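Xyloglucan-specific endo-beta-1,4-glucanase (Uncultured bacterium, PDB 4W85) hydrolyses internal beta-1,4-glucosidic bonds in the backbone of xyloglucan, a plant cell-wall polysaccharide, as a glycoside hydrolase of family GH5. Local coordinates at residues G19-A24 / W37-T42. The protein carries 1 engineered substitution. Numbering follows the deposited sequence.
Sequences GNTLDA and WGNPKT. With BGC (beta-D-glucopyranose), chain C.
The indole of W37 lies between A24 and the bound glucose. On one face the methyl of A24 makes a CH-pi contact, its CB 3.6 Å from the centroid of the five-membered ring; a side chain this short lets the ring settle close to the 21-24 turn. The opposite face carries the sugar, whose C3 stands 3.8 Å above the ring plane. N20 lies at the benzo edge: its CB is in the indole plane, its CG 3.6 Å from W37 CE3, and its amide turned 77° from the ring. Chi1 of -79° brings the amide to this edge, and chi2 sets OD1 by W37 CZ3 and ND2 on the sugar side, near but not bonded to BGC O5 (3.5 Å); a water joins ND2 to W37 O. Asparagine also tolerates the left-handed backbone here better than most residues.

N39 supplies the direct polar tie. Its ND2 donates to N20 O over 2.9 Å, fairly straight at 160°, with the donor well above the carbonyl plane. A second water donates to the same oxygen and accepts from the N atoms of W37 and N39, while N39 OD1 bonds to N307; an amide suits this place, donating and accepting at once. T21 CG2 packs 3.2 Å from T42 OG1, a hydroxyl bonded to E34, while T21 OG1 bonds to G19 O and R321. D23 braces the type I turn, accepting from the backbone N of N20 and T21.

Both segments belong to the loop after strand 15-18 of the (beta/alpha)8 barrel, and W37 provides the aromatic sugar-stacking platform characteristic of glycoside hydrolase clefts.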
ATOM      1  N   GLY A  19      -2.107   9.319   1.950  1.00 21.04           N
ATOM      2  CA  GLY A  19      -1.895   8.865   3.272  1.00 18.81           C
ATOM      3  C   GLY A  19      -2.532   9.732   4.377  1.00 19.08           C
ATOM      4  O   GLY A  19      -2.781  10.952   4.172  1.00 23.27           O
ATOM      5  N   ASN A  20      -2.876   9.067   5.494  1.00 21.10           N
ATOM      6  CA  ASN A  20      -3.467   9.695   6.661  1.00 24.22           C
ATOM      7  C   ASN A  20      -4.781  10.426   6.263  1.00 24.82           C
ATOM      8  O   ASN A  20      -5.039  11.566   6.676  1.00 24.81           O
ATOM      9  CB  ASN A  20      -2.470  10.712   7.302  1.00 25.94           C
ATOM     10  CG  ASN A  20      -1.399  10.050   8.161  1.00 24.68           C
ATOM     11  OD1 ASN A  20      -1.158   8.841   8.123  1.00 25.25           O
ATOM     12  ND2 ASN A  20      -0.764  10.869   8.985  1.00 26.30           N
ATOM     13  N   THR A  21      -5.588   9.764   5.447  1.00 21.50           N
ATOM     14  CA  THR A  21      -6.825  10.391   4.905  1.00 21.04           C
ATOM     15  C   THR A  21      -7.955   9.386   5.166  1.00 22.03           C
ATOM     16  O   THR A  21      -8.439   9.336   6.300  1.00 22.11           O
ATOM     17  CB  THR A  21      -6.562  10.740   3.484  1.00 19.51           C
ATOM     18  OG1 THR A  21      -5.382  11.559   3.435  1.00 21.41           O
ATOM     19  CG2 THR A  21      -7.771  11.447   2.792  1.00 19.33           C
ATOM     20  N   LEU A  22      -8.337   8.555   4.187  1.00 22.42           N
ATOM     21  CA  LEU A  22      -9.371   7.552   4.428  1.00 21.89           C
ATOM     22  C   LEU A  22      -8.909   6.444   5.361  1.00 22.21           C
ATOM     23  O   LEU A  22      -9.765   5.686   5.888  1.00 22.13           O
ATOM     24  CB  LEU A  22      -9.980   7.008   3.128  1.00 20.24           C
ATOM     25  CG  LEU A  22     -10.534   8.059   2.191  1.00 23.54           C
ATOM     26  CD1 LEU A  22     -10.940   7.472   0.862  1.00 23.65           C
ATOM     27  CD2 LEU A  22     -11.746   8.762   2.810  1.00 22.84           C
ATOM     28  N   ASP A  23      -7.594   6.362   5.570  1.00 22.51           N
ATOM     29  CA  ASP A  23      -7.004   5.463   6.506  1.00 21.93           C
ATOM     30  C   ASP A  23      -7.015   5.960   7.941  1.00 22.80           C
ATOM     31  O   ASP A  23      -6.815   5.157   8.883  1.00 23.00           O
ATOM     32  CB  ASP A  23      -5.580   5.097   6.114  1.00 21.92           C
ATOM     33  CG  ASP A  23      -4.726   6.310   5.708  1.00 24.68           C
ATOM     34  OD1 ASP A  23      -5.222   7.147   4.931  1.00 24.42           O
ATOM     35  OD2 ASP A  23      -3.536   6.368   6.179  1.00 22.98           O
ATOM     36  N   ALA A  24      -7.275   7.245   8.142  1.00 22.91           N
ATOM     37  CA  ALA A  24      -7.382   7.756   9.495  1.00 24.14           C
ATOM     38  C   ALA A  24      -8.519   7.182  10.295  1.00 23.98           C
ATOM     39  O   ALA A  24      -9.613   6.915   9.784  1.00 24.22           O
ATOM     40  CB  ALA A  24      -7.399   9.285   9.494  1.00 25.73           C
ATOM     41  N   TRP A  37      -7.216  13.198  11.088  1.00 25.28           N
ATOM     42  CA  TRP A  37      -5.801  13.316  11.396  1.00 25.57           C
ATOM     43  C   TRP A  37      -5.231  14.576  10.762  1.00 25.04           C
ATOM     44  O   TRP A  37      -4.042  14.629  10.534  1.00 30.05           O
ATOM     45  CB  TRP A  37      -5.036  12.083  10.902  1.00 25.03           C
ATOM     46  CG  TRP A  37      -5.258  10.818  11.793  1.00 25.05           C
ATOM     47  CD1 TRP A  37      -5.975  10.726  12.939  1.00 26.70           C
ATOM     48  CD2 TRP A  37      -4.728   9.502  11.550  1.00 22.08           C
ATOM     49  NE1 TRP A  37      -5.938   9.395  13.417  1.00 25.55           N
ATOM     50  CE2 TRP A  37      -5.133   8.672  12.599  1.00 23.34           C
ATOM     51  CE3 TRP A  37      -3.941   8.963  10.538  1.00 22.18           C
ATOM     52  CZ2 TRP A  37      -4.780   7.327  12.665  1.00 24.04           C
ATOM     53  CZ3 TRP A  37      -3.587   7.665  10.601  1.00 24.59           C
ATOM     54  CH2 TRP A  37      -4.007   6.840  11.656  1.00 23.92           C
ATOM     55  N   GLY A  38      -6.087  15.547  10.448  1.00 25.81           N
ATOM     56  CA  GLY A  38      -5.594  16.917  10.070  1.00 28.70           C
ATOM     57  C   GLY A  38      -5.414  17.147   8.596  1.00 27.88           C
ATOM     58  O   GLY A  38      -5.009  18.223   8.195  1.00 26.29           O
ATOM     59  N   ASN A  39      -5.743  16.175   7.751  1.00 26.20           N
ATOM     60  CA  ASN A  39      -5.725  16.463   6.333  1.00 26.24           C
ATOM     61  C   ASN A  39      -7.045  17.006   5.829  1.00 26.12           C
ATOM     62  O   ASN A  39      -8.125  16.696   6.365  1.00 24.76           O
ATOM     63  CB  ASN A  39      -5.320  15.208   5.543  1.00 24.77           C
ATOM     64  CG  ASN A  39      -3.843  15.012   5.598  1.00 29.10           C
ATOM     65  OD1 ASN A  39      -3.091  15.988   5.482  1.00 33.06           O
ATOM     66  ND2 ASN A  39      -3.410  13.812   5.801  1.00 26.41           N
ATOM     67  N   PRO A  40      -6.973  17.822   4.805  1.00 27.08           N
ATOM     68  CA  PRO A  40      -8.225  18.319   4.241  1.00 30.38           C
ATOM     69  C   PRO A  40      -8.925  17.245   3.447  1.00 27.11           C
ATOM     70  O   PRO A  40      -8.300  16.288   2.916  1.00 26.77           O
ATOM     71  CB  PRO A  40      -7.773  19.424   3.299  1.00 29.16           C
ATOM     72  CG  PRO A  40      -6.466  18.924   2.807  1.00 32.81           C
ATOM     73  CD  PRO A  40      -5.810  18.201   3.979  1.00 29.30           C
ATOM     74  N   LYS A  41     -10.214  17.445   3.309  1.00 27.07           N
ATOM     75  CA  LYS A  41     -11.041  16.556   2.535  1.00 26.78           C
ATOM     76  C   LYS A  41     -10.499  16.451   1.119  1.00 25.20           C
ATOM     77  O   LYS A  41     -10.146  17.437   0.470  1.00 25.01           O
ATOM     78  CB  LYS A  41     -12.456  17.074   2.550  1.00 30.32           C
ATOM     79  CG  LYS A  41     -13.378  16.163   1.778  1.00 34.02           C
ATOM     80  CD  LYS A  41     -14.812  16.580   1.945  1.00 37.58           C
ATOM     81  CE  LYS A  41     -15.595  15.565   1.164  1.00 37.24           C
ATOM     82  NZ  LYS A  41     -16.911  16.036   0.770  1.00 37.11           N
ATOM     83  N   THR A  42     -10.395  15.251   0.611  1.00 23.25           N
ATOM     84  CA  THR A  42      -9.795  15.048  -0.719  1.00 21.88           C
ATOM     85  C   THR A  42     -10.722  15.620  -1.805  1.00 22.09           C
ATOM     86  O   THR A  42     -11.914  15.571  -1.637  1.00 23.52           O
ATOM     87  CB  THR A  42      -9.559  13.528  -0.964  1.00 22.20           C
ATOM     88  OG1 THR A  42      -8.836  12.993   0.161  1.00 22.74           O
ATOM     89  CG2 THR A  42      -8.735  13.313  -2.249  1.00 22.39           C
TER
HETATM   90  C2  BGC C 501      -0.792   9.230  14.032  1.00 51.45           C
HETATM   91  C3  BGC C 501      -1.936  10.194  14.209  1.00 51.16           C
HETATM   92  C4  BGC C 501      -1.482  11.604  13.940  1.00 53.29           C
HETATM   93  C5  BGC C 501      -0.978  11.735  12.514  1.00 56.59           C
HETATM   94  C6  BGC C 501      -0.720  13.230  12.213  1.00 53.02           C
HETATM   95  C1  BGC C 501      -0.320   9.365  12.558  1.00 59.33           C
HETATM   96  O1  BGC C 501       0.634   8.361  12.132  1.00 57.05           O
HETATM   97  O2  BGC C 501      -1.351   8.005  14.432  1.00 49.16           O
HETATM   98  O3  BGC C 501      -2.365  10.222  15.520  1.00 52.99           O
HETATM   99  O4  BGC C 501      -2.595  12.420  14.146  1.00 52.38           O
HETATM  100  O5  BGC C 501       0.124  10.748  12.324  1.00 61.50           O
HETATM  101  O6  BGC C 501       0.081  13.896  13.186  1.00 51.77           O
HETATM  102  O   HOH W   1      -6.908  13.321   8.045  1.00 26.31           O
HETATM  103  O   HOH W   2      -1.613  13.629   9.097  1.00 31.86           O